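Local coordinates for 2-dehydropantoate 2-reductase (Enterococcus faecium, PDB 3WFI), which acts as an NAD(H)-dependent D-mandelate dehydrogenase of the ketopantoate reductase family, interconverting D-mandelate and the corresponding 2-keto acid, at residues Met81-Met86 / Ile107-Ile112; Ile184-Cys189 / Ile242-Ser247; Gly192-Leu197 / Val203-Leu208; Pro259-Asp264 / Arg270-Asp275; Tyr276-Ile281 / Pro293-Leu298. All coordinates share one frame; numbering follows the deposited sequence.

Interaction 1. Residues Met81-Met86 / Ile107-Ile112; sequences MQLEKM and IGHEDI
Two similar torsions set up this meeting: Leu83 holds CG anti to its backbone N (chi1 176°), and Ile112 places its CG2 branch likewise anti to its own N, and both groups are thereby carried into the space between the helices. The setting is the Rossmann-type nucleotide-binding domain. Helix 80-90 is the helical arm of the beta-alpha-beta crossover between the neighbouring parallel strands 71-76 and 98-102, while helix 109-113 lies on the connection that leads on to strand 122-127. The two helices come within 6.2 Å at CA of Glu84 and CA of Ile112.

On the buried flank, Leu83 does the reaching with one methyl. Its CD2 rests 3.9 Å from CB of His109, where the imidazole is attached. The same CD2 is 4.2 Å from CG2 of Ile112, so one methyl fills the notch between two residues of the second helix. Leu87, a turn further along helix 80-90, also packs on Ile112. The NAD(+)-binding residues are close by: Gln82 sits in the first helix, and the His109 side chain comes to about 7 Å from those of Asn105 and Glu273.

Glu84 forms the more open flank. Its extended chain takes the carboxylate to a salt bridge with Lys115, and the aliphatic part lies against isoleucine. There the CG2 methyl of Ile112 touches both CB and CA of Glu84, each at 3.7 Å.

Interaction 2. Residues Ile184-Cys189 / Ile242-Ser247; sequences IYRKAC and IAHCES
From CB, the side chain of Arg186 runs out fully extended across His244, with CG anti to the backbone N (chi1 179°) and no bend until NE. CG is the first atom to touch the imidazole, 3.9 Å from CD2 of His244. NE passes over the same side of the ring and is engaged in a salt bridge with Glu240, which lies earlier in the helix that carries the histidine. CZ then sits 3.6 Å from CG of His244, and beyond it NH1 lies 3.5 Å from NE2 of His244 and NH2 is 3.3 Å from its ND1. The guanidinium lies flat on the imidazole, centres 3.5 Å apart and planes 14° apart. NH2 therefore approaches ND1 from above the ring, at a poor angle for a hydrogen bond.

Both partners belong to the all-helical C-terminal domain of the ketopantoate reductase family, where helix 180-191 packs beside helix 238-246. Further into the domain the chemistry turns apolar. SG of Cys245 rests 3.7 Å from the backbone C of Cys189 and 4.0 Å from CB of Cys189. The two sulfurs, SG of Cys189 and SG of Cys245, stay well apart and form no disulfide. Val241 touches both Arg186 and Cys189, bridging the stacked, partly exposed pair and the buried cysteines, and Phe225 of helix 214-231 packs on Cys189.

Interaction 3. Residues Gly192-Leu197 / Val203-Leu208; sequences GTMNGL and VNMAEL
Glu207 N donates to OD1 of Asn204 at 2.7 Å, and this bond fixes the first turn from which Met205 and Leu208 reach Met194 and Leu197. The donor approaches almost straight along the C=O axis (177°). In return Asn204 N gives a hydrogen bond of 3.1 Å to OE1 of Glu207, completing a capping box at the start of helix 205-209.

The side chains that meet across the contact are aliphatic or carry sulfur. Met205 lays its thioether at roughly a right angle over the base of Met194, with SD 3.8 Å from CB of Met194. Met194 itself is folded at chi2 and chi3, which curls its CE methyl back to 4.1 Å from CD2 of Leu208. That CD2 also rests on CB of Leu197, at 3.9 Å. These are two short consecutive helices, 194-201 and 205-209, packed on each other in the helical C-terminal domain. Their outer face belongs to the dimer: Phe297 of the second subunit packs on Leu197 and Ser308 of that subunit on Val203.

Polar work is done within one helix end and apolar work between the helices, which implies an interface held by shape and by the exclusion of water.

Interaction 4. Residues Pro259-Asp264 / Arg270-Asp275; sequences PSMYQD and RLTEID
Asp264 and Arg270 meet with their flat groups almost perpendicular: the carboxylate and guanidinium planes are 89° apart. OD1 of Asp264 meets NH2 of Arg270 in a single-point salt bridge of 2.8 Å, not a side-by-side pairing. NE of Arg270 is covered by the contact and has no partner in the model. Arg270 N also donates to the carbonyl O of Asp264, again at 2.8 Å, so the aspartate is tied to the arginine through both side chain and backbone. Its other oxygen, OD2, accepts from a water that in turn takes the N-H of Glu273.

One turn earlier in the helix, Met261 slants across the same loop. Its CG lies 3.5 Å from CG2 of Thr272, and a bend at chi3 (-64°) swings CE to 3.9 Å from CD1 of Ile274. The hydroxyl of Thr272 has its stronger partner in Glu306 of helix 293-308 and also accepts a weak bond from Ile274 N, while its methyl meets the methionine.

Helix 260-267 thereby holds the loop that follows it. Arg270 and Glu273 of that loop are NAD(+)-binding residues, and this chain has no cofactor bound. Such a loop belongs to a cofactor-binding cleft between a Rossmann domain and a helical C-terminal domain.

Interaction 5. Residues Tyr276-Ile281 / Pro293-Leu298; sequences YINGAI and PYCDFL
Cys295 and Asn278 make the tight part of this contact, their CA atoms only 4.9 Å apart. A small residue on the second helix lets the backbones come this close: CB of Cys295 lies 3.6 Å from the carbonyl O of Asn278, and CB of Asn278 is 3.8 Å from the carbonyl O of Cys295. SG of Cys295, placed anti to its own carbonyl carbon (chi1 -73°), points along the groove to Ile281 and touches CG2 of that residue at 3.7 Å. Phe225 of helix 214-231 and Tyr185 of helix 180-191 pack on Ile281 and close this end.

Toward Leu298 the fit slackens: a methyl of Leu298 comes up to the end of the Asn278 side chain, about 4 Å away. On the partly exposed flank, Asp296 starts out pointing away, but its carboxylate turns back, and OD1 bonds to Ser282, just beyond the first segment, and to Thr292.

The contact joins helices 278-288 and 293-308 of the C-terminal domain, the second folding back over the start of the first. On another face of helix 293-308, Tyr294 and Phe297 stack with Phe297 and Tyr294 of the second subunit, so the helix serves the monomer core and the dimer interface together.

With thiol, methyl groups and backbone carbonyls as the touching parts, this junction depends on close backbone approach and van der Waals contact; the directional polar bonds of Asp296 lie at its margin.

Interaction 1 lies in the Rossmann domain and the other four in the helical C-terminal domain, yet it reaches three of them: Ile107 packs on Tyr185 of interaction 2 and Met81 on both Tyr276 of interaction 5 and the 270-275 loop of interaction 4. Interactions 1, 3 and 5 are buried and mainly apolar. Interactions 2 and 4 are partly exposed and add polar chemistry, as a guanidinium stack in one and a salt bridge in the other. Interaction 3 is nested within the chain loop closed by interaction 2, and Asn195 ties it to interaction 4 at Met261. Interactions 1 and 4 both carry NAD(+)-binding residues, whereas 3 and 5 touch the second subunit.

Interaction 1. Residues Met81-Met86 / Ile107-Ile112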
# COMPACT_ATOMS: atom_id res chain seq x y z
N MET B 81 -6.20 -0.38 22.07
CA MET B 81 -7.30 -1.23 21.60
C MET B 81 -8.38 -1.47 22.67
O MET B 81 -9.50 -1.88 22.34
CB MET B 81 -6.77 -2.56 21.03
CG MET B 81 -6.01 -2.41 19.70
SD MET B 81 -5.28 -3.90 18.96
CE MET B 81 -6.75 -4.80 18.49
N GLN B 82 -8.06 -1.18 23.93
CA GLN B 82 -9.02 -1.34 25.02
C GLN B 82 -9.52 -0.00 25.61
O GLN B 82 -10.39 -0.00 26.47
CB GLN B 82 -8.38 -2.20 26.11
CG GLN B 82 -8.01 -3.61 25.66
CD GLN B 82 -7.07 -4.31 26.62
OE1 GLN B 82 -6.13 -3.70 27.15
NE2 GLN B 82 -7.32 -5.59 26.87
N LEU B 83 -9.01 1.13 25.11
CA LEU B 83 -9.26 2.44 25.72
C LEU B 83 -10.71 2.90 25.63
O LEU B 83 -11.27 3.38 26.61
CB LEU B 83 -8.36 3.53 25.09
CG LEU B 83 -8.60 4.97 25.57
CD1 LEU B 83 -8.32 5.12 27.06
CD2 LEU B 83 -7.76 5.96 24.78
N GLU B 84 -11.31 2.79 24.45
CA GLU B 84 -12.66 3.30 24.28
C GLU B 84 -13.64 2.50 25.12
O GLU B 84 -14.54 3.06 25.74
CB GLU B 84 -13.07 3.32 22.80
CG GLU B 84 -14.48 3.85 22.60
CD GLU B 84 -14.67 4.48 21.24
OE1 GLU B 84 -15.41 5.49 21.15
OE2 GLU B 84 -14.06 3.97 20.28
N LYS B 85 -13.45 1.18 25.16
CA LYS B 85 -14.26 0.31 26.01
C LYS B 85 -14.11 0.64 27.51
O LYS B 85 -15.11 0.70 28.23
CB LYS B 85 -13.90 -1.15 25.72
CG LYS B 85 -14.63 -2.17 26.57
CD LYS B 85 -16.11 -1.94 26.48
CE LYS B 85 -16.90 -3.07 27.13
NZ LYS B 85 -18.32 -2.97 26.72
N MET B 86 -12.87 0.84 27.97
CA MET B 86 -12.62 1.25 29.36
C MET B 86 -13.39 2.53 29.67
O MET B 86 -14.14 2.60 30.66
CB MET B 86 -11.11 1.45 29.60
CG MET B 86 -10.74 2.06 30.95
SD MET B 86 -11.20 1.03 32.37
CE MET B 86 -9.82 -0.11 32.40
N ILE B 107 -0.56 8.25 19.56
CA ILE B 107 -1.22 9.39 18.93
C ILE B 107 -2.70 9.14 18.67
O ILE B 107 -3.10 8.05 18.29
CB ILE B 107 -0.48 9.78 17.61
CG1 ILE B 107 -0.80 11.22 17.22
CG2 ILE B 107 -0.78 8.81 16.46
CD1 ILE B 107 0.04 12.20 18.01
N GLY B 108 -3.52 10.16 18.88
CA GLY B 108 -4.94 10.07 18.58
C GLY B 108 -5.83 9.57 19.71
O GLY B 108 -7.05 9.53 19.55
N HIS B 109 -5.25 9.24 20.87
CA HIS B 109 -6.05 8.80 22.01
C HIS B 109 -6.98 9.90 22.49
O HIS B 109 -8.10 9.64 22.89
CB HIS B 109 -5.19 8.34 23.18
CG HIS B 109 -4.32 7.18 22.85
ND1 HIS B 109 -3.09 7.00 23.44
CD2 HIS B 109 -4.47 6.16 21.98
CE1 HIS B 109 -2.53 5.90 22.97
NE2 HIS B 109 -3.35 5.37 22.08
N GLU B 110 -6.49 11.14 22.42
CA GLU B 110 -7.28 12.32 22.79
C GLU B 110 -8.63 12.39 22.07
O GLU B 110 -9.61 12.87 22.64
CB GLU B 110 -6.46 13.63 22.61
CG GLU B 110 -6.15 14.12 21.18
CD GLU B 110 -5.04 13.36 20.48
OE1 GLU B 110 -4.50 12.41 21.05
OE2 GLU B 110 -4.71 13.71 19.32
N ASP B 111 -8.70 11.89 20.84
CA ASP B 111 -9.97 11.94 20.10
C ASP B 111 -11.00 10.97 20.69
O ASP B 111 -12.18 11.26 20.72
CB ASP B 111 -9.74 11.67 18.61
CG ASP B 111 -8.77 12.67 17.99
OD1 ASP B 111 -8.62 13.80 18.53
OD2 ASP B 111 -8.11 12.32 17.00
N ILE B 112 -10.56 9.81 21.16
CA ILE B 112 -11.43 8.90 21.91
C ILE B 112 -11.81 9.54 23.25
O ILE B 112 -12.99 9.64 23.59
CB ILE B 112 -10.74 7.54 22.15
CG1 ILE B 112 -10.50 6.83 20.81
CG2 ILE B 112 -11.58 6.65 23.05
CD1 ILE B 112 -9.43 5.75 20.85

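Interaction 2. Residues Ile184-Cys189 / Ile242-Ser247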
# COMPACT_ATOMS: atom_id res chain seq x y z
N ILE B 184 5.43 12.95 21.11
CA ILE B 184 4.47 11.88 20.86
C ILE B 184 4.17 11.78 19.33
O ILE B 184 4.06 10.68 18.78
CB ILE B 184 3.12 12.08 21.64
CG1 ILE B 184 3.25 12.04 23.17
CG2 ILE B 184 2.05 11.09 21.18
CD1 ILE B 184 4.59 11.73 23.79
N TYR B 185 4.04 12.92 18.66
CA TYR B 185 3.86 12.91 17.19
C TYR B 185 5.09 12.38 16.49
O TYR B 185 4.98 11.57 15.58
CB TYR B 185 3.47 14.29 16.66
CG TYR B 185 1.99 14.45 16.31
CD1 TYR B 185 1.15 15.22 17.11
CD2 TYR B 185 1.45 13.86 15.16
CE1 TYR B 185 -0.20 15.38 16.77
CE2 TYR B 185 0.11 14.01 14.81
CZ TYR B 185 -0.71 14.76 15.61
OH TYR B 185 -2.03 14.87 15.21
N ARG B 186 6.27 12.78 16.95
CA ARG B 186 7.53 12.31 16.37
C ARG B 186 7.69 10.81 16.51
O ARG B 186 8.05 10.11 15.56
CB ARG B 186 8.71 13.03 17.04
CG ARG B 186 10.10 12.62 16.56
CD ARG B 186 11.09 13.70 17.01
NE ARG B 186 12.49 13.41 16.76
CZ ARG B 186 13.27 12.65 17.53
NH1 ARG B 186 12.77 12.02 18.59
NH2 ARG B 186 14.55 12.50 17.21
N LYS B 187 7.42 10.29 17.70
CA LYS B 187 7.41 8.85 17.91
C LYS B 187 6.36 8.15 17.02
O LYS B 187 6.60 7.06 16.50
CB LYS B 187 7.17 8.53 19.38
CG LYS B 187 7.00 7.05 19.71
CD LYS B 187 8.19 6.22 19.24
CE LYS B 187 8.07 4.77 19.68
NZ LYS B 187 8.85 3.86 18.78
N ALA B 188 5.18 8.74 16.88
CA ALA B 188 4.12 8.09 16.08
C ALA B 188 4.50 8.00 14.61
O ALA B 188 4.08 7.06 13.92
CB ALA B 188 2.79 8.82 16.24
N CYS B 189 5.30 8.96 14.13
CA CYS B 189 5.83 8.91 12.77
C CYS B 189 6.71 7.66 12.59
O CYS B 189 6.59 6.95 11.59
CB CYS B 189 6.62 10.19 12.43
SG CYS B 189 5.58 11.67 12.18
N ILE B 242 11.89 12.66 9.58
CA ILE B 242 12.23 11.69 8.56
C ILE B 242 13.57 11.01 8.89
O ILE B 242 13.67 9.78 8.86
CB ILE B 242 12.28 12.33 7.15
CG1 ILE B 242 10.88 12.71 6.70
CG2 ILE B 242 12.89 11.36 6.14
CD1 ILE B 242 10.82 13.70 5.54
N ALA B 243 14.58 11.81 9.20
CA ALA B 243 15.91 11.25 9.57
C ALA B 243 15.79 10.33 10.78
O ALA B 243 16.41 9.27 10.84
CB ALA B 243 16.91 12.37 9.83
N HIS B 244 14.95 10.73 11.73
CA HIS B 244 14.73 9.92 12.94
C HIS B 244 14.08 8.56 12.62
O HIS B 244 14.49 7.52 13.15
CB HIS B 244 13.88 10.69 13.94
CG HIS B 244 13.60 9.94 15.21
ND1 HIS B 244 14.60 9.47 16.03
CD2 HIS B 244 12.43 9.59 15.80
CE1 HIS B 244 14.07 8.85 17.07
NE2 HIS B 244 12.75 8.90 16.95
N CYS B 245 13.07 8.57 11.76
CA CYS B 245 12.50 7.32 11.24
C CYS B 245 13.57 6.45 10.58
O CYS B 245 13.64 5.24 10.83
CB CYS B 245 11.38 7.63 10.23
SG CYS B 245 9.91 8.38 10.95
N GLU B 246 14.39 7.08 9.73
CA GLU B 246 15.39 6.37 8.95
C GLU B 246 16.59 5.87 9.75
O GLU B 246 17.31 4.97 9.30
CB GLU B 246 15.82 7.22 7.74
CG GLU B 246 14.66 7.41 6.77
CD GLU B 246 15.03 8.18 5.52
OE1 GLU B 246 16.12 8.78 5.47
OE2 GLU B 246 14.21 8.22 4.60
N SER B 247 16.81 6.43 10.93
CA SER B 247 17.83 5.91 11.85
C SER B 247 17.54 4.47 12.29
O SER B 247 18.46 3.74 12.69
CB SER B 247 17.95 6.83 13.08
OG SER B 247 16.86 6.69 13.97

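Interaction 3. Residues Gly192-Leu197 / Val203-Leu208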
# COMPACT_ATOMS: atom_id res chain seq x y z
N GLY B 192 4.30 4.82 12.59
CA GLY B 192 3.51 4.85 11.37
C GLY B 192 4.26 4.56 10.08
O GLY B 192 3.66 4.58 9.00
N THR B 193 5.57 4.29 10.18
CA THR B 193 6.39 3.99 9.02
C THR B 193 7.01 2.60 9.12
O THR B 193 6.74 1.75 8.29
CB THR B 193 7.48 5.04 8.78
OG1 THR B 193 8.23 5.28 9.98
CG2 THR B 193 6.86 6.34 8.32
N MET B 194 7.82 2.38 10.15
CA MET B 194 8.56 1.12 10.27
C MET B 194 7.62 -0.07 10.40
O MET B 194 7.80 -1.08 9.72
CB MET B 194 9.50 1.17 11.49
CG MET B 194 10.61 2.21 11.40
SD MET B 194 11.67 2.05 9.93
CE MET B 194 11.03 3.40 8.92
N ASN B 195 6.61 0.07 11.26
CA ASN B 195 5.68 -1.02 11.56
C ASN B 195 4.93 -1.54 10.32
O ASN B 195 5.08 -2.71 9.96
CB ASN B 195 4.68 -0.60 12.63
CG ASN B 195 5.23 -0.76 14.04
OD1 ASN B 195 5.85 -1.79 14.37
ND2 ASN B 195 4.99 0.24 14.88
N GLY B 196 4.10 -0.69 9.72
CA GLY B 196 3.32 -1.07 8.54
C GLY B 196 4.13 -1.53 7.35
O GLY B 196 3.80 -2.56 6.74
N LEU B 197 5.18 -0.79 7.02
CA LEU B 197 6.01 -1.11 5.84
C LEU B 197 6.73 -2.43 6.00
O LEU B 197 6.76 -3.24 5.06
CB LEU B 197 7.01 0.02 5.54
CG LEU B 197 6.39 1.35 5.14
CD1 LEU B 197 7.45 2.43 5.05
CD2 LEU B 197 5.60 1.26 3.83
N VAL B 203 10.04 -7.63 5.83
CA VAL B 203 11.44 -7.26 5.95
C VAL B 203 11.69 -6.74 7.35
O VAL B 203 10.77 -6.24 8.00
CB VAL B 203 11.83 -6.16 4.91
CG1 VAL B 203 11.86 -6.73 3.51
CG2 VAL B 203 10.89 -4.96 4.97
N ASN B 204 12.92 -6.83 7.82
CA ASN B 204 13.31 -6.11 9.03
C ASN B 204 13.58 -4.65 8.64
O ASN B 204 13.51 -4.29 7.47
CB ASN B 204 14.51 -6.77 9.76
CG ASN B 204 15.77 -6.83 8.92
OD1 ASN B 204 15.98 -6.02 8.02
ND2 ASN B 204 16.62 -7.79 9.21
N MET B 205 13.92 -3.82 9.62
CA MET B 205 14.07 -2.41 9.35
C MET B 205 15.29 -2.11 8.48
O MET B 205 15.22 -1.25 7.59
CB MET B 205 14.07 -1.61 10.65
CG MET B 205 12.66 -1.51 11.21
SD MET B 205 12.50 -0.78 12.82
CE MET B 205 13.06 -2.12 13.87
N ALA B 206 16.38 -2.83 8.70
CA ALA B 206 17.55 -2.71 7.84
C ALA B 206 17.25 -3.07 6.39
O ALA B 206 17.70 -2.38 5.47
CB ALA B 206 18.70 -3.56 8.36
N GLU B 207 16.51 -4.15 6.16
CA GLU B 207 16.17 -4.53 4.79
C GLU B 207 15.21 -3.51 4.14
O GLU B 207 15.31 -3.22 2.94
CB GLU B 207 15.58 -5.95 4.74
CG GLU B 207 16.55 -7.08 5.13
CD GLU B 207 15.86 -8.42 5.40
OE1 GLU B 207 14.68 -8.45 5.86
OE2 GLU B 207 16.52 -9.47 5.19
N LEU B 208 14.31 -2.95 4.92
CA LEU B 208 13.46 -1.88 4.40
C LEU B 208 14.33 -0.72 3.91
O LEU B 208 14.15 -0.21 2.79
CB LEU B 208 12.47 -1.42 5.47
CG LEU B 208 11.62 -0.20 5.15
CD1 LEU B 208 10.75 -0.43 3.92
CD2 LEU B 208 10.79 0.18 6.36

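Interaction 4. Residues Pro259-Asp264 / Arg270-Asp275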
# COMPACT_ATOMS: atom_id res chain seq x y z
N PRO B 259 9.96 -4.92 13.61
CA PRO B 259 9.23 -4.04 14.53
C PRO B 259 8.03 -4.73 15.18
O PRO B 259 7.57 -5.76 14.69
CB PRO B 259 8.79 -2.87 13.63
CG PRO B 259 8.76 -3.43 12.25
CD PRO B 259 9.84 -4.48 12.20
N SER B 260 7.52 -4.15 16.27
CA SER B 260 6.45 -4.78 17.06
C SER B 260 5.23 -5.22 16.23
O SER B 260 4.66 -6.28 16.49
CB SER B 260 5.98 -3.84 18.18
OG SER B 260 5.28 -2.72 17.67
N MET B 261 4.84 -4.43 15.24
CA MET B 261 3.67 -4.78 14.40
C MET B 261 3.90 -6.06 13.61
O MET B 261 3.00 -6.88 13.46
CB MET B 261 3.29 -3.64 13.45
CG MET B 261 2.01 -3.93 12.65
SD MET B 261 1.41 -2.51 11.73
CE MET B 261 1.01 -1.38 13.06
N TYR B 262 5.13 -6.22 13.12
CA TYR B 262 5.54 -7.45 12.45
C TYR B 262 5.47 -8.64 13.41
O TYR B 262 4.99 -9.71 13.05
CB TYR B 262 6.96 -7.29 11.88
CG TYR B 262 7.46 -8.47 11.09
CD1 TYR B 262 7.47 -8.44 9.71
CD2 TYR B 262 7.95 -9.61 11.73
CE1 TYR B 262 7.93 -9.52 8.98
CE2 TYR B 262 8.42 -10.69 11.01
CZ TYR B 262 8.40 -10.64 9.63
OH TYR B 262 8.85 -11.70 8.90
N GLN B 263 5.94 -8.44 14.64
CA GLN B 263 5.86 -9.47 15.69
C GLN B 263 4.41 -9.83 15.98
O GLN B 263 4.08 -11.00 16.07
CB GLN B 263 6.56 -9.00 16.97
CG GLN B 263 8.03 -8.73 16.76
CD GLN B 263 8.78 -8.39 18.02
OE1 GLN B 263 8.20 -8.23 19.10
NE2 GLN B 263 10.10 -8.27 17.89
N ASP B 264 3.55 -8.83 16.11
CA ASP B 264 2.13 -9.08 16.37
C ASP B 264 1.50 -9.94 15.27
O ASP B 264 0.90 -10.97 15.54
CB ASP B 264 1.35 -7.76 16.47
CG ASP B 264 1.64 -6.99 17.75
OD1 ASP B 264 2.22 -7.57 18.71
OD2 ASP B 264 1.25 -5.79 17.80
N ARG B 270 -1.62 -12.14 15.58
CA ARG B 270 -2.55 -11.29 16.31
C ARG B 270 -2.86 -10.04 15.52
O ARG B 270 -2.04 -9.58 14.73
CB ARG B 270 -1.93 -10.87 17.64
CG ARG B 270 -1.89 -11.96 18.70
CD ARG B 270 -1.61 -11.29 20.05
NE ARG B 270 -0.31 -10.61 20.00
CZ ARG B 270 0.16 -9.81 20.95
NH1 ARG B 270 -0.55 -9.57 22.06
NH2 ARG B 270 1.35 -9.24 20.80
N LEU B 271 -4.04 -9.47 15.77
CA LEU B 271 -4.41 -8.20 15.17
C LEU B 271 -3.41 -7.11 15.56
O LEU B 271 -2.88 -7.10 16.68
CB LEU B 271 -5.83 -7.79 15.61
CG LEU B 271 -6.95 -8.62 15.00
CD1 LEU B 271 -8.28 -8.35 15.71
CD2 LEU B 271 -7.10 -8.34 13.51
N THR B 272 -3.18 -6.19 14.63
CA THR B 272 -2.26 -5.09 14.85
C THR B 272 -2.97 -3.87 15.42
O THR B 272 -4.19 -3.78 15.40
CB THR B 272 -1.56 -4.68 13.53
OG1 THR B 272 -2.50 -4.07 12.64
CG2 THR B 272 -0.92 -5.91 12.84
N GLU B 273 -2.17 -2.93 15.91
CA GLU B 273 -2.64 -1.63 16.37
C GLU B 273 -2.71 -0.60 15.25
O GLU B 273 -2.75 0.59 15.53
CB GLU B 273 -1.69 -1.09 17.42
CG GLU B 273 -1.65 -1.91 18.67
CD GLU B 273 -0.91 -1.18 19.77
OE1 GLU B 273 0.15 -0.59 19.46
OE2 GLU B 273 -1.42 -1.17 20.91
N ILE B 274 -2.77 -1.05 14.00
CA ILE B 274 -2.71 -0.14 12.85
C ILE B 274 -3.79 0.97 12.92
O ILE B 274 -3.51 2.13 12.57
CB ILE B 274 -2.76 -0.91 11.51
CG1 ILE B 274 -2.41 -0.00 10.33
CG2 ILE B 274 -4.11 -1.57 11.30
CD1 ILE B 274 -0.97 0.42 10.25
N ASP B 275 -4.98 0.65 13.42
CA ASP B 275 -6.06 1.66 13.49
C ASP B 275 -5.75 2.79 14.47
O ASP B 275 -6.38 3.85 14.39
CB ASP B 275 -7.42 1.04 13.82
CG ASP B 275 -7.94 0.15 12.73
OD1 ASP B 275 -7.77 0.46 11.53
OD2 ASP B 275 -8.56 -0.88 13.07
O HOH W 1 0.69 -3.79 15.96

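Interaction 5. Residues Tyr276-Ile281 / Pro293-Leu298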
# COMPACT_ATOMS: atom_id res chain seq x y z
N TYR B 276 -4.79 2.56 15.38
CA TYR B 276 -4.41 3.55 16.38
C TYR B 276 -3.11 4.25 16.04
O TYR B 276 -2.65 5.12 16.79
CB TYR B 276 -4.32 2.88 17.76
CG TYR B 276 -5.65 2.27 18.07
CD1 TYR B 276 -6.67 3.03 18.62
CD2 TYR B 276 -5.93 0.95 17.72
CE1 TYR B 276 -7.92 2.49 18.86
CE2 TYR B 276 -7.18 0.40 17.95
CZ TYR B 276 -8.17 1.18 18.52
OH TYR B 276 -9.42 0.64 18.75
N ILE B 277 -2.54 3.92 14.88
CA ILE B 277 -1.35 4.59 14.40
C ILE B 277 -1.69 5.32 13.10
O ILE B 277 -2.16 6.46 13.14
CB ILE B 277 -0.15 3.62 14.28
CG1 ILE B 277 0.01 2.84 15.58
CG2 ILE B 277 1.13 4.38 13.95
CD1 ILE B 277 0.91 1.61 15.47
N ASN B 278 -1.53 4.67 11.95
CA ASN B 278 -1.88 5.33 10.69
C ASN B 278 -3.38 5.65 10.62
O ASN B 278 -3.77 6.65 10.02
CB ASN B 278 -1.43 4.48 9.49
CG ASN B 278 0.08 4.31 9.46
OD1 ASN B 278 0.78 5.06 8.77
ND2 ASN B 278 0.60 3.37 10.25
N GLY B 279 -4.21 4.78 11.20
CA GLY B 279 -5.66 4.97 11.21
C GLY B 279 -6.08 6.23 11.94
O GLY B 279 -7.05 6.89 11.55
N ALA B 280 -5.34 6.57 12.99
CA ALA B 280 -5.63 7.77 13.78
C ALA B 280 -5.38 9.00 12.93
O ALA B 280 -6.16 9.96 12.97
CB ALA B 280 -4.78 7.78 15.05
N ILE B 281 -4.31 8.96 12.14
CA ILE B 281 -4.01 10.05 11.20
C ILE B 281 -5.06 10.12 10.09
O ILE B 281 -5.48 11.23 9.70
CB ILE B 281 -2.58 9.90 10.63
CG1 ILE B 281 -1.54 10.01 11.76
CG2 ILE B 281 -2.30 10.93 9.54
CD1 ILE B 281 -1.69 11.22 12.65
N PRO B 293 -3.66 9.76 2.04
CA PRO B 293 -3.83 8.55 1.26
C PRO B 293 -2.86 7.43 1.61
O PRO B 293 -3.26 6.27 1.58
CB PRO B 293 -3.61 9.02 -0.18
CG PRO B 293 -2.78 10.25 -0.05
CD PRO B 293 -3.25 10.91 1.20
N TYR B 294 -1.60 7.76 1.93
CA TYR B 294 -0.64 6.70 2.29
C TYR B 294 -1.04 6.05 3.62
O TYR B 294 -0.97 4.85 3.77
CB TYR B 294 0.81 7.22 2.34
CG TYR B 294 1.53 7.26 0.99
CD1 TYR B 294 0.90 7.71 -0.16
CD2 TYR B 294 2.85 6.84 0.88
CE1 TYR B 294 1.56 7.76 -1.37
CE2 TYR B 294 3.53 6.87 -0.32
CZ TYR B 294 2.88 7.33 -1.45
OH TYR B 294 3.54 7.38 -2.65
N CYS B 295 -1.50 6.85 4.59
CA CYS B 295 -2.00 6.30 5.86
C CYS B 295 -3.25 5.46 5.62
O CYS B 295 -3.40 4.38 6.20
CB CYS B 295 -2.27 7.41 6.89
SG CYS B 295 -0.80 8.18 7.63
N ASP B 296 -4.13 5.94 4.74
CA ASP B 296 -5.34 5.16 4.35
C ASP B 296 -4.94 3.80 3.75
O ASP B 296 -5.42 2.75 4.17
CB ASP B 296 -6.17 5.93 3.32
CG ASP B 296 -6.75 7.26 3.86
OD1 ASP B 296 -6.58 7.60 5.07
OD2 ASP B 296 -7.35 7.98 3.05
N PHE B 297 -4.06 3.85 2.75
CA PHE B 297 -3.65 2.65 1.98
C PHE B 297 -2.86 1.66 2.83
O PHE B 297 -3.11 0.46 2.78
CB PHE B 297 -2.82 3.10 0.77
CG PHE B 297 -2.71 2.08 -0.35
CD1 PHE B 297 -1.89 2.36 -1.43
CD2 PHE B 297 -3.45 0.90 -0.37
CE1 PHE B 297 -1.76 1.48 -2.48
CE2 PHE B 297 -3.32 0.01 -1.43
CZ PHE B 297 -2.48 0.29 -2.48
N LEU B 298 -1.92 2.16 3.62
CA LEU B 298 -1.13 1.30 4.49
C LEU B 298 -2.04 0.59 5.50
O LEU B 298 -1.87 -0.59 5.77
CB LEU B 298 -0.03 2.09 5.20
CG LEU B 298 1.01 1.26 5.95
CD1 LEU B 298 1.58 0.14 5.08
CD2 LEU B 298 2.14 2.13 6.46